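CRISPR-associated protein, Cse1 family (Acidimicrobium ferrooxidans, PDB 4H3T) is probably the large subunit of a type I-E CRISPR Cascade complex, which in its relatives recognises the PAM of invading DNA and helps recruit the Cas3 nuclease. Local coordinates at residues D116-G121 / R264-P269; A173-G178 / V281-G286; H411-L416 / E458-L463; V494-A499 / D519-M524. The protein carries 1 engineered substitution. All blocks are in the same frame, centred on the assembly; numbering follows the deposited sequence.

Interaction 1 of 4, residues D116-G121 / R264-P269; sequences DLEPAG and RIRLFP
The guanidinium group of Arg266 turns an edge to Leu117, and NH1 donates a hydrogen bond to Leu117 O at 3.0 Å. The acceptor lies 10° out of the guanidinium plane, whereas the donor stands above the carbonyl plane and not on a lone pair. One guanidinium face belongs to Phe268 of the same strand, whose CE1 sits 3.5 Å above it near the rim; in return, Arg266 CG lies off centre over one face of the Phe268 ring. With CG opposite the backbone N (chi1 179°) and the chain extended to NE, Arg266 reaches out to the loop, and its CD passes 3.4 Å from Leu117 O. The carboxylates of Asp116 and Glu118 stay beyond bonding distance of NH1, but would probably favour its positive charge. Nearer the start of the strand segment, Leu117 CD2 rests 3.5 Å from Arg264 O. With an alanine in place of Arg266, Leu117 O would probably lose its donor from the strand and the Phe268 ring the aliphatic cover of CG. The loop 116-121 lies against one side of strand 263-272, where Leu117 touches Leu282 of the antiparallel strand 275-289; Ile265 turns away from the loop and packs on helix 157-170.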
loop_
_atom_site.group_PDB
_atom_site.type_symbol
_atom_site.label_atom_id
_atom_site.label_comp_id
_atom_site.label_asym_id
_atom_site.label_seq_id
_atom_site.Cartn_x
_atom_site.Cartn_y
_atom_site.Cartn_z
ATOM N N ASP A 116 4.978 -19.077 -26.060
ATOM C CA ASP A 116 6.188 -19.678 -26.659
ATOM C C ASP A 116 7.439 -19.093 -26.044
ATOM O O ASP A 116 8.461 -19.115 -26.684
ATOM C CB ASP A 116 6.161 -19.388 -28.190
ATOM C CG ASP A 116 4.956 -20.009 -28.885
ATOM O OD1 ASP A 116 4.758 -21.257 -28.749
ATOM O OD2 ASP A 116 4.188 -19.252 -29.532
ATOM N N LEU A 117 7.354 -18.453 -24.894
ATOM C CA LEU A 117 8.541 -17.832 -24.286
ATOM C C LEU A 117 9.683 -18.833 -24.080
ATOM O O LEU A 117 9.470 -19.898 -23.534
ATOM C CB LEU A 117 8.223 -17.212 -22.954
ATOM C CG LEU A 117 9.174 -16.072 -22.462
ATOM C CD1 LEU A 117 9.124 -14.852 -23.372
ATOM C CD2 LEU A 117 8.777 -15.644 -21.062
ATOM N N GLU A 118 10.872 -18.473 -24.484
ATOM C CA GLU A 118 12.062 -19.293 -24.328
ATOM C C GLU A 118 13.246 -18.459 -23.852
ATOM O O GLU A 118 13.354 -17.301 -24.210
ATOM C CB GLU A 118 12.458 -19.974 -25.655
ATOM C CG GLU A 118 11.445 -21.016 -26.114
ATOM C CD GLU A 118 11.811 -21.671 -27.434
ATOM O OE1 GLU A 118 12.461 -21.003 -28.271
ATOM O OE2 GLU A 118 11.435 -22.846 -27.641
ATOM N N PRO A 119 14.188 -19.058 -23.096
ATOM C CA PRO A 119 15.407 -18.308 -22.727
ATOM C C PRO A 119 16.295 -18.004 -23.937
ATOM O O PRO A 119 16.346 -18.774 -24.882
ATOM C CB PRO A 119 16.095 -19.235 -21.720
ATOM C CG PRO A 119 15.546 -20.584 -21.958
ATOM C CD PRO A 119 14.228 -20.463 -22.635
ATOM N N ALA A 120 16.950 -16.840 -23.957
ATOM C CA ALA A 120 17.866 -16.468 -25.062
ATOM C C ALA A 120 19.093 -17.401 -25.151
ATOM O O ALA A 120 19.643 -17.596 -26.238
ATOM C CB ALA A 120 18.338 -15.047 -24.896
ATOM N N GLY A 121 19.531 -17.915 -24.014
ATOM C CA GLY A 121 20.640 -18.869 -23.953
ATOM C C GLY A 121 20.335 -20.014 -23.001
ATOM O O GLY A 121 19.169 -20.381 -22.789
ATOM N N ARG A 264 7.391 -10.596 -18.697
ATOM C CA ARG A 264 7.155 -11.641 -19.666
ATOM C C ARG A 264 7.434 -12.950 -18.924
ATOM O O ARG A 264 8.581 -13.235 -18.513
ATOM C CB ARG A 264 7.998 -11.492 -20.926
ATOM C CG ARG A 264 7.648 -10.260 -21.742
ATOM C CD ARG A 264 6.202 -10.214 -22.241
ATOM N NE ARG A 264 6.009 -9.034 -23.077
ATOM C CZ ARG A 264 5.590 -7.851 -22.682
ATOM N NH1 ARG A 264 5.150 -7.676 -21.448
ATOM N NH2 ARG A 264 5.503 -6.845 -23.553
ATOM N N ILE A 265 6.377 -13.704 -18.700
ATOM C CA ILE A 265 6.447 -14.896 -17.851
ATOM C C ILE A 265 5.830 -16.092 -18.530
ATOM O O ILE A 265 4.828 -15.983 -19.218
ATOM C CB ILE A 265 5.741 -14.606 -16.488
ATOM C CG1 ILE A 265 6.373 -13.359 -15.769
ATOM C CG2 ILE A 265 5.756 -15.833 -15.597
ATOM C CD1 ILE A 265 5.722 -12.988 -14.467
ATOM N N ARG A 266 6.399 -17.242 -18.272
ATOM C CA ARG A 266 5.836 -18.505 -18.723
ATOM C C ARG A 266 5.949 -19.508 -17.606
ATOM O O ARG A 266 7.072 -19.710 -17.072
ATOM C CB ARG A 266 6.550 -19.018 -19.990
ATOM C CG ARG A 266 6.013 -20.364 -20.485
ATOM C CD ARG A 266 6.628 -20.709 -21.819
ATOM N NE ARG A 266 6.194 -22.034 -22.243
ATOM C CZ ARG A 266 6.676 -22.699 -23.287
ATOM N NH1 ARG A 266 7.663 -22.189 -24.011
ATOM N NH2 ARG A 266 6.196 -23.904 -23.594
ATOM N N LEU A 267 4.795 -20.114 -17.229
ATOM C CA LEU A 267 4.749 -21.224 -16.237
ATOM C C LEU A 267 4.943 -22.525 -16.995
ATOM O O LEU A 267 4.489 -22.638 -18.126
ATOM C CB LEU A 267 3.418 -21.291 -15.497
ATOM C CG LEU A 267 2.950 -20.046 -14.783
ATOM C CD1 LEU A 267 1.539 -20.236 -14.221
ATOM C CD2 LEU A 267 3.882 -19.607 -13.670
ATOM N N PHE A 268 5.643 -23.476 -16.429
ATOM C CA PHE A 268 5.827 -24.798 -17.064
ATOM C C PHE A 268 5.091 -25.847 -16.209
ATOM O O PHE A 268 5.702 -26.412 -15.322
ATOM C CB PHE A 268 7.298 -25.128 -17.174
ATOM C CG PHE A 268 8.005 -24.215 -18.153
ATOM C CD1 PHE A 268 8.013 -24.503 -19.525
ATOM C CD2 PHE A 268 8.583 -23.024 -17.725
ATOM C CE1 PHE A 268 8.720 -23.693 -20.424
ATOM C CE2 PHE A 268 9.232 -22.180 -18.631
ATOM C CZ PHE A 268 9.263 -22.500 -19.983
ATOM N N PRO A 269 3.793 -26.084 -16.434
ATOM C CA PRO A 269 3.070 -27.056 -15.573
ATOM C C PRO A 269 3.459 -28.520 -15.878
ATOM O O PRO A 269 3.920 -28.830 -16.965
ATOM C CB PRO A 269 1.602 -26.810 -15.923
ATOM C CG PRO A 269 1.656 -26.380 -17.411
ATOM C CD PRO A 269 2.880 -25.462 -17.422
#

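Interaction 2 of 4, residues A173-G178 / V281-G286; sequences ASDKTG and VLICAG
Thr177 holds its methyl CG2 opposite the backbone N and its OG1 beside that nitrogen (chi1 -61°), a rotation that sends the methyl to a side chain of strand 275-289 and the hydroxyl to a water. The methyl meets Leu282 CD1 at 3.6 Å, the two side chains crossing at a slant. OG1 bonds its water at 2.7 Å, and this water donates to Ile283 O. A second water links the backbones, accepting from Ala285 N at 3.0 Å and probably donating to Thr177 O. With no clear direct hydrogen bond between the segments, these two waters carry the polar link, while Cys284 CB lies 3.6 Å from Thr177 O. Asp175 makes the other half of the contact. Ile283 CG2, also opposite its backbone N, lies against the carboxylate, 3.9 Å from Asp175 CG and almost as far from both oxygens, so a methyl lies over the flat of the charged group. The oxygens themselves serve other partners, OD2 forming a salt bridge with Arg263 and OD1 one with Arg167, which together hold the carboxylate in a buried place. An inverse gamma turn centred on Asp175 bends the chain here, its bond from Lys176 N to Ser174 O being weak. The loop runs across the strand, their directions 96° apart. Farther along, Gly178 pairs through its backbone with Ala120, and Ile283 packs on Ile265 of strand 263-272, the antiparallel neighbour in the sheet; Arg167 comes from helix 157-170.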
loop_
_atom_site.group_PDB
_atom_site.type_symbol
_atom_site.label_atom_id
_atom_site.label_comp_id
_atom_site.label_asym_id
_atom_site.label_seq_id
_atom_site.Cartn_x
_atom_site.Cartn_y
_atom_site.Cartn_z
ATOM N N ALA A 173 14.545 -5.447 -10.305
ATOM C CA ALA A 173 15.502 -5.423 -11.415
ATOM C C ALA A 173 16.236 -6.744 -11.556
ATOM O O ALA A 173 16.962 -6.907 -12.533
ATOM C CB ALA A 173 16.496 -4.287 -11.243
ATOM N N SER A 174 16.040 -7.707 -10.618
ATOM C CA SER A 174 16.588 -9.079 -10.732
ATOM C C SER A 174 15.931 -9.864 -11.868
ATOM O O SER A 174 16.484 -10.878 -12.260
ATOM C CB SER A 174 16.369 -9.875 -9.432
ATOM O OG SER A 174 17.115 -9.269 -8.392
ATOM N N ASP A 175 14.788 -9.428 -12.412
ATOM C CA ASP A 175 14.059 -10.201 -13.448
ATOM C C ASP A 175 14.650 -9.888 -14.840
ATOM O O ASP A 175 13.940 -9.460 -15.720
ATOM C CB ASP A 175 12.556 -9.840 -13.379
ATOM C CG ASP A 175 11.885 -10.158 -12.075
ATOM O OD1 ASP A 175 12.405 -11.032 -11.328
ATOM O OD2 ASP A 175 10.801 -9.591 -11.813
ATOM N N LYS A 176 15.963 -10.100 -14.986
ATOM C CA LYS A 176 16.827 -9.696 -16.102
ATOM C C LYS A 176 17.142 -10.800 -17.100
ATOM O O LYS A 176 17.694 -10.491 -18.153
ATOM C CB LYS A 176 18.162 -9.139 -15.553
ATOM C CG LYS A 176 19.074 -10.222 -14.902
ATOM C CD LYS A 176 20.260 -9.661 -14.190
ATOM C CE LYS A 176 21.054 -10.765 -13.447
ATOM N NZ LYS A 176 22.460 -10.381 -13.282
ATOM N N THR A 177 16.797 -12.059 -16.805
ATOM C CA THR A 177 16.947 -13.218 -17.716
ATOM C C THR A 177 16.520 -12.786 -19.111
ATOM O O THR A 177 15.414 -12.259 -19.252
ATOM C CB THR A 177 15.975 -14.363 -17.206
ATOM O OG1 THR A 177 16.325 -14.751 -15.885
ATOM C CG2 THR A 177 15.977 -15.581 -18.067
ATOM N N GLY A 178 17.370 -12.979 -20.108
ATOM C CA GLY A 178 17.036 -12.574 -21.454
ATOM C C GLY A 178 16.073 -13.552 -22.102
ATOM O O GLY A 178 16.243 -14.767 -21.990
ATOM N N VAL A 281 9.479 -22.033 -14.002
ATOM C CA VAL A 281 8.983 -20.766 -14.525
ATOM C C VAL A 281 10.134 -20.026 -15.257
ATOM O O VAL A 281 11.310 -20.196 -14.906
ATOM C CB VAL A 281 8.366 -19.865 -13.395
ATOM C CG1 VAL A 281 9.438 -19.386 -12.412
ATOM C CG2 VAL A 281 7.644 -18.668 -13.998
ATOM N N LEU A 282 9.771 -19.191 -16.221
ATOM C CA LEU A 282 10.691 -18.287 -16.921
ATOM C C LEU A 282 10.155 -16.868 -16.693
ATOM O O LEU A 282 8.978 -16.602 -16.954
ATOM C CB LEU A 282 10.802 -18.647 -18.406
ATOM C CG LEU A 282 11.681 -17.734 -19.306
ATOM C CD1 LEU A 282 13.093 -17.553 -18.784
ATOM C CD2 LEU A 282 11.771 -18.295 -20.695
ATOM N N ILE A 283 10.985 -15.971 -16.158
ATOM C CA ILE A 283 10.565 -14.595 -15.804
ATOM C C ILE A 283 11.541 -13.631 -16.422
ATOM O O ILE A 283 12.708 -13.642 -16.049
ATOM C CB ILE A 283 10.508 -14.375 -14.276
ATOM C CG1 ILE A 283 9.644 -15.424 -13.594
ATOM C CG2 ILE A 283 10.015 -12.995 -13.925
ATOM C CD1 ILE A 283 9.744 -15.337 -12.061
ATOM N N CYS A 284 11.034 -12.770 -17.292
ATOM C CA CYS A 284 11.788 -11.822 -18.117
ATOM C C CYS A 284 11.188 -10.458 -18.011
ATOM O O CYS A 284 10.054 -10.279 -17.552
ATOM C CB CYS A 284 11.813 -12.291 -19.568
ATOM S SG CYS A 284 12.457 -13.961 -19.794
ATOM N N ALA A 285 11.930 -9.475 -18.529
ATOM C CA ALA A 285 11.468 -8.089 -18.515
ATOM C C ALA A 285 10.262 -7.856 -19.383
ATOM O O ALA A 285 10.156 -8.429 -20.451
ATOM C CB ALA A 285 12.596 -7.195 -18.987
ATOM N N GLY A 286 9.360 -7.002 -18.939
ATOM C CA GLY A 286 8.192 -6.638 -19.752
ATOM C C GLY A 286 8.078 -5.133 -19.936
ATOM O O GLY A 286 9.072 -4.390 -19.981
HETATM O O HOH W 1 14.667 -9.800 -19.651
HETATM O O HOH W 2 14.416 -13.766 -14.266
#

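Interaction 3 of 4, residues H411-L416 / E458-L463; sequences HAAQAL and EIYGRL. Engineered in segment 458-463: Ile459 (natural residue Leu).
Ala412 opens the contact with a light touch, its CB 4.3 Å from CD1 of Ile459, an engineered residue that replaces a natural leucine. One position on, Ala413 comes closer. Its methyl lies 3.7 Å from Ile459 CG2 and also meets the Tyr460 ring, at 4.0 Å from CE2 and at an oblique angle, so a single CB touches two neighbouring side chains of the other helix. The two branches of Ile459 divide the work: CG2, in the crowded position between the backbone N and the carbonyl carbon, reaches Ala413, whereas CG1 stands opposite the backbone N (chi1 -162°) and carries CD1 toward Ala412 and Leu416. Leu416, a turn beyond Ala412, closes the row. Its CD1 comes 3.9 Å from Ile459 CD1, and the two side chains cross at a slant. No hydrogen bond joins the segments; the contact is wholly apolar. The small alanines face the larger Ile459 and Tyr460, and the short helix axes approach to 10.0 Å, running largely antiparallel with 144° between their directions. This is packing within the C-terminal helical bundle of the Cse1 fold. Helix 397-415 meets helix 445-473 here, and both also lean on helix 481-504, through Ala412 on Val491 and Ile459 on Leu498, while Leu416 reaches Phe521 of helix 511-532.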
loop_
_atom_site.group_PDB
_atom_site.type_symbol
_atom_site.label_atom_id
_atom_site.label_comp_id
_atom_site.label_asym_id
_atom_site.label_seq_id
_atom_site.Cartn_x
_atom_site.Cartn_y
_atom_site.Cartn_z
ATOM N N HIS A 411 5.828 15.876 19.547
ATOM C CA HIS A 411 6.438 16.773 20.504
ATOM C C HIS A 411 6.592 16.082 21.843
ATOM O O HIS A 411 7.596 16.306 22.481
ATOM C CB HIS A 411 5.646 18.090 20.703
ATOM C CG HIS A 411 5.732 19.027 19.539
ATOM N ND1 HIS A 411 4.679 19.822 19.190
ATOM C CD2 HIS A 411 6.751 19.278 18.699
ATOM C CE1 HIS A 411 5.062 20.487 18.116
ATOM N NE2 HIS A 411 6.295 20.196 17.788
ATOM N N ALA A 412 5.651 15.228 22.267
ATOM C CA ALA A 412 5.833 14.487 23.530
ATOM C C ALA A 412 7.008 13.515 23.410
ATOM O O ALA A 412 7.775 13.310 24.374
ATOM C CB ALA A 412 4.553 13.747 23.918
ATOM N N ALA A 413 7.148 12.872 22.251
ATOM C CA ALA A 413 8.269 11.920 22.040
ATOM C C ALA A 413 9.621 12.656 22.111
ATOM O O ALA A 413 10.561 12.157 22.678
ATOM C CB ALA A 413 8.128 11.231 20.687
ATOM N N GLN A 414 9.688 13.845 21.547
ATOM C CA GLN A 414 10.881 14.677 21.548
ATOM C C GLN A 414 11.161 15.146 22.972
ATOM O O GLN A 414 12.294 15.036 23.434
ATOM C CB GLN A 414 10.686 15.841 20.620
ATOM C CG GLN A 414 11.973 16.682 20.398
ATOM C CD GLN A 414 11.769 17.909 19.532
ATOM O OE1 GLN A 414 10.751 18.066 18.838
ATOM N NE2 GLN A 414 12.720 18.839 19.597
ATOM N N ALA A 415 10.133 15.608 23.707
ATOM C CA ALA A 415 10.308 16.014 25.109
ATOM C C ALA A 415 10.894 14.890 25.981
ATOM O O ALA A 415 11.711 15.131 26.875
ATOM C CB ALA A 415 8.995 16.471 25.693
ATOM N N LEU A 416 10.452 13.679 25.755
ATOM C CA LEU A 416 10.985 12.515 26.470
ATOM C C LEU A 416 12.468 12.279 26.235
ATOM O O LEU A 416 13.086 11.590 27.034
ATOM C CB LEU A 416 10.217 11.266 26.103
ATOM C CG LEU A 416 8.881 11.074 26.870
ATOM C CD1 LEU A 416 8.091 9.953 26.267
ATOM C CD2 LEU A 416 9.157 10.765 28.372
ATOM N N GLU A 458 9.146 3.891 21.720
ATOM C CA GLU A 458 8.311 3.272 22.752
ATOM C C GLU A 458 6.986 4.074 22.986
ATOM O O GLU A 458 5.928 3.474 23.072
ATOM C CB GLU A 458 9.087 3.142 24.078
ATOM C CG GLU A 458 8.301 2.309 25.070
ATOM C CD GLU A 458 9.156 1.745 26.193
ATOM O OE1 GLU A 458 10.351 2.119 26.326
ATOM O OE2 GLU A 458 8.583 0.987 27.001
ATOM N N ILE A 459 7.026 5.395 23.100
ATOM C CA ILE A 459 5.780 6.139 23.256
ATOM C C ILE A 459 4.890 5.997 21.984
ATOM O O ILE A 459 3.693 5.839 22.112
ATOM C CB ILE A 459 5.981 7.618 23.663
ATOM C CG1 ILE A 459 4.642 8.154 24.238
ATOM C CG2 ILE A 459 6.515 8.517 22.536
ATOM C CD1 ILE A 459 4.568 9.527 24.700
ATOM N N TYR A 460 5.455 5.974 20.776
ATOM C CA TYR A 460 4.605 5.768 19.593
ATOM C C TYR A 460 3.887 4.406 19.660
ATOM O O TYR A 460 2.707 4.326 19.311
ATOM C CB TYR A 460 5.435 5.896 18.293
ATOM C CG TYR A 460 5.750 7.331 17.975
ATOM C CD1 TYR A 460 4.732 8.250 17.759
ATOM C CD2 TYR A 460 7.061 7.753 17.752
ATOM C CE1 TYR A 460 4.996 9.531 17.295
ATOM C CE2 TYR A 460 7.339 9.083 17.396
ATOM C CZ TYR A 460 6.285 9.969 17.200
ATOM O OH TYR A 460 6.370 11.223 16.704
ATOM N N GLY A 461 4.577 3.359 20.151
ATOM C CA GLY A 461 3.965 2.040 20.252
ATOM C C GLY A 461 2.793 2.088 21.227
ATOM O O GLY A 461 1.740 1.549 20.954
ATOM N N ARG A 462 2.973 2.796 22.363
ATOM C CA ARG A 462 1.926 2.992 23.370
ATOM C C ARG A 462 0.776 3.861 22.876
ATOM O O ARG A 462 -0.338 3.681 23.333
ATOM C CB ARG A 462 2.524 3.631 24.625
ATOM C CG ARG A 462 3.370 2.628 25.414
ATOM C CD ARG A 462 2.530 1.841 26.409
ATOM N NE ARG A 462 2.199 2.689 27.567
ATOM C CZ ARG A 462 3.019 2.962 28.579
ATOM N NH1 ARG A 462 4.233 2.421 28.632
ATOM N NH2 ARG A 462 2.641 3.793 29.537
ATOM N N LEU A 463 1.016 4.782 21.942
ATOM C CA LEU A 463 -0.050 5.683 21.440
ATOM C C LEU A 463 -0.749 5.113 20.226
ATOM O O LEU A 463 -1.728 5.713 19.760
ATOM C CB LEU A 463 0.548 7.082 21.114
ATOM C CG LEU A 463 1.046 7.875 22.299
ATOM C CD1 LEU A 463 1.622 9.196 21.847
ATOM C CD2 LEU A 463 -0.072 8.103 23.365
#

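Interaction 4 of 4, residues V494-A499 / D519-M524; sequences VARDLA and DRFRRM
Arg522, whose CD lies 4.4 Å from Arg496 NH2 across the contact, turns its NH1 back along its own helix to Asp519 OD1, a salt bridge of 2.9 Å. That oxygen is met on its anti side, with the acceptor tilted 28° from the guanidinium plane. Asp519 OD2 also meets NH1 of Arg523, though at a distance short enough to leave the detail doubtful. The Arg522 bridge would probably soften the mutual repulsion of Arg522 and Arg496, whose NE and NH2 stay 5.7 Å apart. Next to these charges at the rim, the buried Phe521 does the apolar work. Its CG stands opposite the backbone N (chi1 154°), and the ring points at helix 494-499, where two alanines a turn apart receive it differently. Ala499 CB lies over one face, 4.1 Å from the ring centroid in a CH-pi contact, while Ala495 CB lies at the edge, in the ring plane, 4.0 Å from CE1. The far end of the ring, CZ, pushes up to the backbone at 3.8 Å from Ala495 O. A serine in place of Phe521 would probably open a gap between the helices and deprive both alanine methyls of their aromatic partner. The short axes run nearly antiparallel, 175° between directions, and stay 11.7 Å apart, a spacing filled mainly by the Phe521 ring. Helices 481-504 and 511-532 follow each other in the chain; Phe521 also touches Ala415 of helix 397-415 and Leu416 just beyond it, while on the other flank Val494 and Leu498 lean on helix 445-473.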
loop_
_atom_site.group_PDB
_atom_site.type_symbol
_atom_site.label_atom_id
_atom_site.label_comp_id
_atom_site.label_asym_id
_atom_site.label_seq_id
_atom_site.Cartn_x
_atom_site.Cartn_y
_atom_site.Cartn_z
ATOM N N VAL A 494 0.573 9.177 29.262
ATOM C CA VAL A 494 1.472 8.143 28.760
ATOM C C VAL A 494 2.911 8.648 28.878
ATOM O O VAL A 494 3.762 7.931 29.390
ATOM C CB VAL A 494 1.112 7.708 27.319
ATOM C CG1 VAL A 494 2.175 6.760 26.750
ATOM C CG2 VAL A 494 -0.268 7.065 27.296
ATOM N N ALA A 495 3.164 9.908 28.509
ATOM C CA ALA A 495 4.535 10.450 28.535
ATOM C C ALA A 495 5.088 10.533 29.953
ATOM O O ALA A 495 6.238 10.154 30.169
ATOM C CB ALA A 495 4.588 11.827 27.852
ATOM N N ARG A 496 4.252 10.899 30.942
ATOM C CA ARG A 496 4.714 10.951 32.349
ATOM C C ARG A 496 4.947 9.558 32.932
ATOM O O ARG A 496 5.834 9.392 33.746
ATOM C CB ARG A 496 3.704 11.728 33.200
ATOM C CG ARG A 496 3.783 13.225 32.874
ATOM C CD ARG A 496 2.636 14.039 33.523
ATOM N NE ARG A 496 3.147 15.286 34.111
ATOM C CZ ARG A 496 3.482 15.479 35.396
ATOM N NH1 ARG A 496 3.364 14.493 36.285
ATOM N NH2 ARG A 496 3.929 16.666 35.803
ATOM N N ASP A 497 4.171 8.561 32.539
ATOM C CA ASP A 497 4.419 7.186 32.982
ATOM C C ASP A 497 5.789 6.687 32.486
ATOM O O ASP A 497 6.561 6.071 33.240
ATOM C CB ASP A 497 3.319 6.260 32.456
ATOM C CG ASP A 497 3.416 4.858 32.988
ATOM O OD1 ASP A 497 3.320 4.687 34.217
ATOM O OD2 ASP A 497 3.618 3.931 32.179
ATOM N N LEU A 498 6.088 6.931 31.192
ATOM C CA LEU A 498 7.387 6.541 30.669
ATOM C C LEU A 498 8.496 7.322 31.326
ATOM O O LEU A 498 9.528 6.747 31.661
ATOM C CB LEU A 498 7.443 6.754 29.119
ATOM C CG LEU A 498 6.741 5.689 28.312
ATOM C CD1 LEU A 498 6.650 6.120 26.844
ATOM C CD2 LEU A 498 7.486 4.346 28.413
ATOM N N ALA A 499 8.291 8.625 31.540
ATOM C CA ALA A 499 9.328 9.449 32.182
ATOM C C ALA A 499 9.608 8.968 33.622
ATOM O O ALA A 499 10.758 8.787 34.001
ATOM C CB ALA A 499 8.896 10.924 32.203
ATOM N N ASP A 519 12.793 18.313 34.289
ATOM C CA ASP A 519 12.397 19.732 34.166
ATOM C C ASP A 519 12.307 20.146 32.703
ATOM O O ASP A 519 11.327 20.756 32.312
ATOM C CB ASP A 519 13.375 20.630 34.922
ATOM C CG ASP A 519 12.967 22.104 34.901
ATOM O OD1 ASP A 519 11.845 22.416 35.334
ATOM O OD2 ASP A 519 13.682 22.896 34.301
ATOM N N ARG A 520 13.302 19.760 31.886
ATOM C CA ARG A 520 13.315 20.044 30.450
ATOM C C ARG A 520 12.143 19.340 29.745
ATOM O O ARG A 520 11.504 19.933 28.912
ATOM C CB ARG A 520 14.640 19.613 29.837
ATOM C CG ARG A 520 15.834 20.464 30.284
ATOM C CD ARG A 520 17.157 19.777 29.996
ATOM N NE ARG A 520 18.268 20.692 30.232
ATOM C CZ ARG A 520 19.561 20.441 30.049
ATOM N NH1 ARG A 520 19.970 19.230 29.696
ATOM N NH2 ARG A 520 20.456 21.405 30.206
ATOM N N PHE A 521 11.899 18.087 30.062
ATOM C CA PHE A 521 10.772 17.287 29.516
ATOM C C PHE A 521 9.436 17.991 29.832
ATOM O O PHE A 521 8.606 18.244 28.944
ATOM C CB PHE A 521 10.807 15.835 30.106
ATOM C CG PHE A 521 9.500 15.080 30.167
ATOM C CD1 PHE A 521 8.873 14.661 29.010
ATOM C CD2 PHE A 521 8.838 14.901 31.373
ATOM C CE1 PHE A 521 7.648 14.024 29.054
ATOM C CE2 PHE A 521 7.620 14.224 31.422
ATOM C CZ PHE A 521 7.017 13.827 30.257
ATOM N N ARG A 522 9.245 18.321 31.090
ATOM C CA ARG A 522 7.990 18.927 31.531
ATOM C C ARG A 522 7.762 20.342 30.894
ATOM O O ARG A 522 6.619 20.653 30.508
ATOM C CB ARG A 522 7.937 18.968 33.086
ATOM C CG ARG A 522 6.641 19.446 33.694
ATOM C CD ARG A 522 6.802 19.917 35.139
ATOM N NE ARG A 522 7.159 21.343 35.183
ATOM C CZ ARG A 522 8.331 21.866 35.554
ATOM N NH1 ARG A 522 9.322 21.078 35.983
ATOM N NH2 ARG A 522 8.515 23.180 35.525
ATOM N N ARG A 523 8.824 21.157 30.731
ATOM C CA ARG A 523 8.683 22.474 30.110
ATOM C C ARG A 523 8.350 22.339 28.608
ATOM O O ARG A 523 7.542 23.098 28.088
ATOM C CB ARG A 523 9.962 23.366 30.283
ATOM C CG ARG A 523 10.157 23.916 31.709
ATOM C CD ARG A 523 11.444 24.810 31.954
ATOM N NE ARG A 523 12.397 24.731 30.821
ATOM C CZ ARG A 523 13.604 24.143 30.796
ATOM N NH1 ARG A 523 14.115 23.590 31.894
ATOM N NH2 ARG A 523 14.317 24.125 29.677
HETATM N N MSE A 524 9.012 21.423 27.924
HETATM C CA MSE A 524 8.752 21.224 26.504
HETATM C C MSE A 524 7.330 20.709 26.288
HETATM O O MSE A 524 6.612 21.198 25.418
HETATM C CB MSE A 524 9.742 20.270 25.877
HETATM C CG MSE A 524 9.430 20.073 24.395
HETATM SE SE MSE A 524 10.742 19.278 23.210
HETATM C CE MSE A 524 9.365 19.262 21.725
#

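How the interactions relate
From the N terminus, the loop 116-121 comes first and waits for strand 263-272 to close interaction 1. Before that, the loop 173-178 opens interaction 2, which closes on strand 275-289, so the two contacts cross along the chain. The two strands are sheet neighbours, joined by backbone hydrogen bonds between Arg264 O and Cys284 N and between Arg266 O and Leu282 N. Interaction 3 brings helix 445-473 back onto helix 397-415, and interaction 4 closes the short link between helices 481-504 and 511-532. Both sit in the C-terminal bundle, centres about 10 Å apart, joined by the Arg462-Asp497 salt bridge. Interactions 2 and 3, centres about 45 Å apart, lie on opposite sides of the chain's centre.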